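Local coordinates for protein HRI1 (Saccharomyces cerevisiae, PDB 3RBY) that is of unknown function and non-essential, but interacts with the protein kinase HRR25 and may interact with SEC72, at residues A[28-40]-A[50-62]. Sequence-based numbering, arbitrary orientation.
Sequences STDGHYISLRPFV and PFEWAFAGTNETV
P50 meets F39 first: F39 N reaches P50 O at 3.2 Å from well above that carbonyl's plane. The edge of the F51 ring then meets R37 C, and F51 CD2 also touches P38, 4.0 Å from its CB. At E52 the chain turns a corner; E52 N bonds R37 O (2.9 Å) and lies over one face of the F39 ring, whose far end packs on E52 CB. Between L36 and P38 the pairing slips by one residue, a beta bulge, and beside it the bond from R37 N to W53 O is weak. A water joins R37 NH1 to E52 OE1, though the direct salt bridges of these two go to E128 and R8.

Beyond the bulge, S35 with F55 and Y33 with G57 are hydrogen-bonded antiparallel pairs, each joined by two backbone bonds. A54 and A56 stand beside L36 and I34 on one face as non-hydrogen-bonded pairs. On the other, the F55 ring takes S35 CB over its face, 3.8 Å from the centroid, while F55 CE1 lies over the R37 guanidinium. S35 OG fixes that group's orientation, accepting from both NE and NH2 in the guanidinium plane, and also bonds S25. At G57 the Y33 ring folds over the neighbouring backbone, because CG stands between backbone N and carbonyl carbon (chi1 66°). G57 has no side chain, and its CA makes a CH-pi contact over the face of the Y33 ring, 3.8 Å from the centroid; Y33 OH donates to T61 OG1 (2.9 Å). N59 closes the end: its backbone N donates to H32 ND1 (2.9 Å), and its ND2 bonds D30 O.

The two strands form a beta hairpin with a long connecting loop. In the large antiparallel sheet, strand 33-38 runs between 24-27 and 51-57, and 80-81 follows on the far side of 51-57. The L36 and A54 face packs against strand 192-199 of the second sheet.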
loop_
_atom_site.group_PDB
_atom_site.type_symbol
_atom_site.label_atom_id
_atom_site.label_comp_id
_atom_site.label_asym_id
_atom_site.label_seq_id
_atom_site.Cartn_x
_atom_site.Cartn_y
_atom_site.Cartn_z
ATOM N N SER A 28 -4.593 14.557 -13.080
ATOM C CA SER A 28 -3.891 14.780 -14.332
ATOM C C SER A 28 -2.756 15.776 -14.118
ATOM O O SER A 28 -2.727 16.487 -13.111
ATOM C CB SER A 28 -4.838 15.301 -15.416
ATOM O OG SER A 28 -5.295 16.609 -15.110
ATOM N N THR A 29 -1.828 15.813 -15.069
ATOM C CA THR A 29 -0.719 16.744 -15.042
ATOM C C THR A 29 -1.253 18.180 -14.922
ATOM O O THR A 29 -0.770 18.966 -14.106
ATOM C CB THR A 29 0.104 16.619 -16.332
ATOM O OG1 THR A 29 0.514 15.253 -16.509
ATOM C CG2 THR A 29 1.347 17.526 -16.273
ATOM N N ASP A 30 -2.241 18.525 -15.746
ATOM C CA ASP A 30 -2.854 19.852 -15.688
ATOM C C ASP A 30 -3.613 20.110 -14.372
ATOM O O ASP A 30 -3.956 21.259 -14.076
ATOM C CB ASP A 30 -3.786 20.091 -16.887
ATOM C CG ASP A 30 -3.038 20.214 -18.195
ATOM O OD1 ASP A 30 -1.790 20.068 -18.194
ATOM O OD2 ASP A 30 -3.711 20.441 -19.231
ATOM N N GLY A 31 -3.885 19.058 -13.597
ATOM C CA GLY A 31 -4.502 19.217 -12.281
ATOM C C GLY A 31 -5.971 18.815 -12.149
ATOM O O GLY A 31 -6.561 18.971 -11.073
ATOM N N HIS A 32 -6.573 18.312 -13.230
ATOM C CA HIS A 32 -7.948 17.804 -13.175
ATOM C C HIS A 32 -7.958 16.491 -12.360
ATOM O O HIS A 32 -6.988 15.715 -12.404
ATOM C CB HIS A 32 -8.486 17.577 -14.590
ATOM C CG HIS A 32 -8.216 18.713 -15.523
ATOM N ND1 HIS A 32 -8.630 20.005 -15.260
ATOM C CD2 HIS A 32 -7.540 18.769 -16.698
ATOM C CE1 HIS A 32 -8.237 20.798 -16.238
ATOM N NE2 HIS A 32 -7.574 20.074 -17.125
ATOM N N TYR A 33 -9.034 16.252 -11.609
ATOM C CA TYR A 33 -9.064 15.120 -10.680
ATOM C C TYR A 33 -10.420 14.398 -10.634
ATOM O O TYR A 33 -11.479 15.032 -10.764
ATOM C CB TYR A 33 -8.683 15.595 -9.269
ATOM C CG TYR A 33 -9.695 16.549 -8.678
ATOM C CD1 TYR A 33 -10.775 16.075 -7.946
ATOM C CD2 TYR A 33 -9.580 17.931 -8.861
ATOM C CE1 TYR A 33 -11.712 16.938 -7.401
ATOM C CE2 TYR A 33 -10.520 18.810 -8.316
ATOM C CZ TYR A 33 -11.583 18.302 -7.592
ATOM O OH TYR A 33 -12.522 19.154 -7.048
ATOM N N ILE A 34 -10.369 13.075 -10.449
ATOM C CA ILE A 34 -11.552 12.253 -10.169
ATOM C C ILE A 34 -11.192 11.199 -9.117
ATOM O O ILE A 34 -10.050 10.728 -9.063
ATOM C CB ILE A 34 -12.064 11.552 -11.438
ATOM C CG1 ILE A 34 -13.343 10.760 -11.156
ATOM C CG2 ILE A 34 -11.003 10.638 -11.998
ATOM C CD1 ILE A 34 -14.123 10.442 -12.415
ATOM N N SER A 35 -12.153 10.841 -8.275
ATOM C CA SER A 35 -11.936 9.811 -7.274
ATOM C C SER A 35 -13.154 8.886 -7.208
ATOM O O SER A 35 -14.233 9.318 -6.792
ATOM C CB SER A 35 -11.646 10.438 -5.901
ATOM O OG SER A 35 -11.244 9.461 -4.951
ATOM N N LEU A 36 -12.990 7.631 -7.646
ATOM C CA LEU A 36 -14.076 6.642 -7.615
ATOM C C LEU A 36 -13.842 5.701 -6.441
ATOM O O LEU A 36 -12.716 5.219 -6.246
ATOM C CB LEU A 36 -14.156 5.860 -8.928
ATOM C CG LEU A 36 -14.388 6.749 -10.152
ATOM C CD1 LEU A 36 -14.515 5.923 -11.442
ATOM C CD2 LEU A 36 -15.624 7.628 -9.935
ATOM N N ARG A 37 -14.883 5.460 -5.638
ATOM C CA ARG A 37 -14.711 4.691 -4.393
ATOM C C ARG A 37 -15.666 3.497 -4.272
ATOM O O ARG A 37 -16.414 3.378 -3.299
ATOM C CB ARG A 37 -14.795 5.631 -3.179
ATOM C CG ARG A 37 -13.938 6.917 -3.398
ATOM C CD ARG A 37 -13.633 7.734 -2.135
ATOM N NE ARG A 37 -12.597 8.721 -2.429
ATOM C CZ ARG A 37 -12.025 9.543 -1.552
ATOM N NH1 ARG A 37 -12.385 9.531 -0.277
ATOM N NH2 ARG A 37 -11.072 10.381 -1.960
ATOM N N PRO A 38 -15.624 2.592 -5.260
ATOM C CA PRO A 38 -16.531 1.432 -5.254
ATOM C C PRO A 38 -16.248 0.550 -4.044
ATOM O O PRO A 38 -15.078 0.355 -3.718
ATOM C CB PRO A 38 -16.157 0.691 -6.545
ATOM C CG PRO A 38 -14.712 1.054 -6.770
ATOM C CD PRO A 38 -14.542 2.458 -6.252
ATOM N N PHE A 39 -17.284 0.051 -3.370
ATOM C CA PHE A 39 -17.086 -0.948 -2.312
ATOM C C PHE A 39 -16.516 -2.236 -2.892
ATOM O O PHE A 39 -16.804 -2.579 -4.051
ATOM C CB PHE A 39 -18.413 -1.293 -1.643
ATOM C CG PHE A 39 -19.014 -0.169 -0.872
ATOM C CD1 PHE A 39 -20.225 0.387 -1.261
ATOM C CD2 PHE A 39 -18.367 0.335 0.251
ATOM C CE1 PHE A 39 -20.783 1.427 -0.524
ATOM C CE2 PHE A 39 -18.904 1.370 0.983
ATOM C CZ PHE A 39 -20.112 1.921 0.606
ATOM N N VAL A 40 -15.727 -2.956 -2.093
ATOM C CA VAL A 40 -15.194 -4.253 -2.533
ATOM C C VAL A 40 -16.228 -5.349 -2.304
ATOM O O VAL A 40 -16.469 -6.196 -3.186
ATOM C CB VAL A 40 -13.902 -4.631 -1.803
ATOM C CG1 VAL A 40 -13.472 -6.027 -2.212
ATOM C CG2 VAL A 40 -12.795 -3.611 -2.112
ATOM N N PRO A 50 -23.157 0.905 -5.530
ATOM C CA PRO A 50 -21.987 0.274 -4.911
ATOM C C PRO A 50 -20.783 1.199 -4.830
ATOM O O PRO A 50 -19.703 0.858 -5.310
ATOM C CB PRO A 50 -21.685 -0.893 -5.855
ATOM C CG PRO A 50 -22.194 -0.439 -7.176
ATOM C CD PRO A 50 -23.413 0.388 -6.886
ATOM N N PHE A 51 -20.977 2.358 -4.216
ATOM C CA PHE A 51 -19.883 3.301 -3.998
ATOM C C PHE A 51 -20.016 3.938 -2.634
ATOM O O PHE A 51 -21.126 4.322 -2.233
ATOM C CB PHE A 51 -19.934 4.424 -5.030
ATOM C CG PHE A 51 -19.870 3.946 -6.447
ATOM C CD1 PHE A 51 -21.032 3.712 -7.176
ATOM C CD2 PHE A 51 -18.647 3.741 -7.058
ATOM C CE1 PHE A 51 -20.966 3.277 -8.491
ATOM C CE2 PHE A 51 -18.573 3.309 -8.370
ATOM C CZ PHE A 51 -19.733 3.069 -9.091
ATOM N N GLU A 52 -18.895 4.086 -1.939
ATOM C CA GLU A 52 -18.877 4.768 -0.656
ATOM C C GLU A 52 -19.045 6.247 -0.981
ATOM O O GLU A 52 -19.686 6.992 -0.239
ATOM C CB GLU A 52 -17.629 4.384 0.137
ATOM C CG GLU A 52 -17.242 5.383 1.212
ATOM C CD GLU A 52 -15.905 5.062 1.850
ATOM O OE1 GLU A 52 -14.906 5.727 1.506
ATOM O OE2 GLU A 52 -15.853 4.143 2.693
ATOM N N TRP A 53 -18.464 6.660 -2.103
ATOM C CA TRP A 53 -18.537 8.045 -2.555
ATOM C C TRP A 53 -17.826 8.210 -3.896
ATOM O O TRP A 53 -17.148 7.298 -4.366
ATOM C CB TRP A 53 -17.855 8.904 -1.489
ATOM C CG TRP A 53 -18.062 10.375 -1.681
ATOM C CD1 TRP A 53 -19.142 10.981 -2.252
ATOM C CD2 TRP A 53 -17.166 11.426 -1.302
ATOM N NE1 TRP A 53 -18.975 12.344 -2.251
ATOM C CE2 TRP A 53 -17.769 12.642 -1.673
ATOM C CE3 TRP A 53 -15.912 11.455 -0.684
ATOM C CZ2 TRP A 53 -17.161 13.876 -1.449
ATOM C CZ3 TRP A 53 -15.311 12.680 -0.461
ATOM C CH2 TRP A 53 -15.936 13.873 -0.843
ATOM N N ALA A 54 -17.987 9.380 -4.505
ATOM C CA ALA A 54 -17.355 9.678 -5.785
ATOM C C ALA A 54 -17.378 11.179 -6.046
ATOM O O ALA A 54 -18.382 11.844 -5.792
ATOM C CB ALA A 54 -18.052 8.930 -6.908
ATOM N N PHE A 55 -16.270 11.712 -6.552
ATOM C CA PHE A 55 -16.181 13.141 -6.815
ATOM C C PHE A 55 -15.155 13.421 -7.900
ATOM O O PHE A 55 -14.330 12.561 -8.235
ATOM C CB PHE A 55 -15.876 13.941 -5.538
ATOM C CG PHE A 55 -14.519 13.656 -4.914
ATOM C CD1 PHE A 55 -14.417 12.875 -3.760
ATOM C CD2 PHE A 55 -13.356 14.202 -5.448
ATOM C CE1 PHE A 55 -13.173 12.627 -3.158
ATOM C CE2 PHE A 55 -12.105 13.967 -4.848
ATOM C CZ PHE A 55 -12.017 13.175 -3.701
ATOM N N ALA A 56 -15.231 14.621 -8.461
ATOM C CA ALA A 56 -14.338 15.026 -9.535
ATOM C C ALA A 56 -14.397 16.542 -9.677
ATOM O O ALA A 56 -15.345 17.189 -9.209
ATOM C CB ALA A 56 -14.726 14.343 -10.843
ATOM N N GLY A 57 -13.383 17.114 -10.304
ATOM C CA GLY A 57 -13.381 18.540 -10.556
ATOM C C GLY A 57 -12.274 18.833 -11.530
ATOM O O GLY A 57 -11.259 18.123 -11.564
ATOM N N THR A 58 -12.474 19.865 -12.341
ATOM C CA THR A 58 -11.413 20.384 -13.205
ATOM C C THR A 58 -10.440 21.169 -12.330
ATOM O O THR A 58 -10.737 21.430 -11.153
ATOM C CB THR A 58 -12.017 21.226 -14.345
ATOM O OG1 THR A 58 -13.005 22.105 -13.792
ATOM C CG2 THR A 58 -12.711 20.288 -15.382
ATOM N N ASN A 59 -9.276 21.519 -12.864
ATOM C CA ASN A 59 -8.235 22.053 -11.998
ATOM C C ASN A 59 -8.634 23.263 -11.142
ATOM O O ASN A 59 -8.178 23.390 -9.995
ATOM C CB ASN A 59 -6.908 22.309 -12.752
ATOM C CG ASN A 59 -7.077 23.205 -13.996
ATOM O OD1 ASN A 59 -8.145 23.789 -14.240
ATOM N ND2 ASN A 59 -6.005 23.313 -14.783
ATOM N N GLU A 60 -9.485 24.145 -11.664
ATOM C CA GLU A 60 -9.809 25.369 -10.913
ATOM C C GLU A 60 -10.672 25.106 -9.678
ATOM O O GLU A 60 -10.879 26.013 -8.875
ATOM C CB GLU A 60 -10.476 26.426 -11.800
ATOM C CG GLU A 60 -11.979 26.227 -12.003
ATOM C CD GLU A 60 -12.282 25.101 -12.979
ATOM O OE1 GLU A 60 -11.338 24.620 -13.667
ATOM O OE2 GLU A 60 -13.466 24.708 -13.062
ATOM N N THR A 61 -11.179 23.883 -9.516
ATOM C CA THR A 61 -12.047 23.597 -8.364
ATOM C C THR A 61 -11.285 23.181 -7.105
ATOM O O THR A 61 -11.895 22.855 -6.080
ATOM C CB THR A 61 -13.111 22.529 -8.683
ATOM O OG1 THR A 61 -12.468 21.274 -8.964
ATOM C CG2 THR A 61 -13.944 22.971 -9.878
ATOM N N VAL A 62 -9.959 23.188 -7.180
ATOM C CA VAL A 62 -9.157 22.879 -6.003
ATOM C C VAL A 62 -7.964 23.821 -5.954
ATOM O O VAL A 62 -7.283 24.023 -6.962
ATOM C CB VAL A 62 -8.714 21.383 -5.963
ATOM C CG1 VAL A 62 -8.014 20.973 -7.266
ATOM C CG2 VAL A 62 -7.817 21.116 -4.768
HETATM O O HOH W 1 -14.790 8.133 0.864
#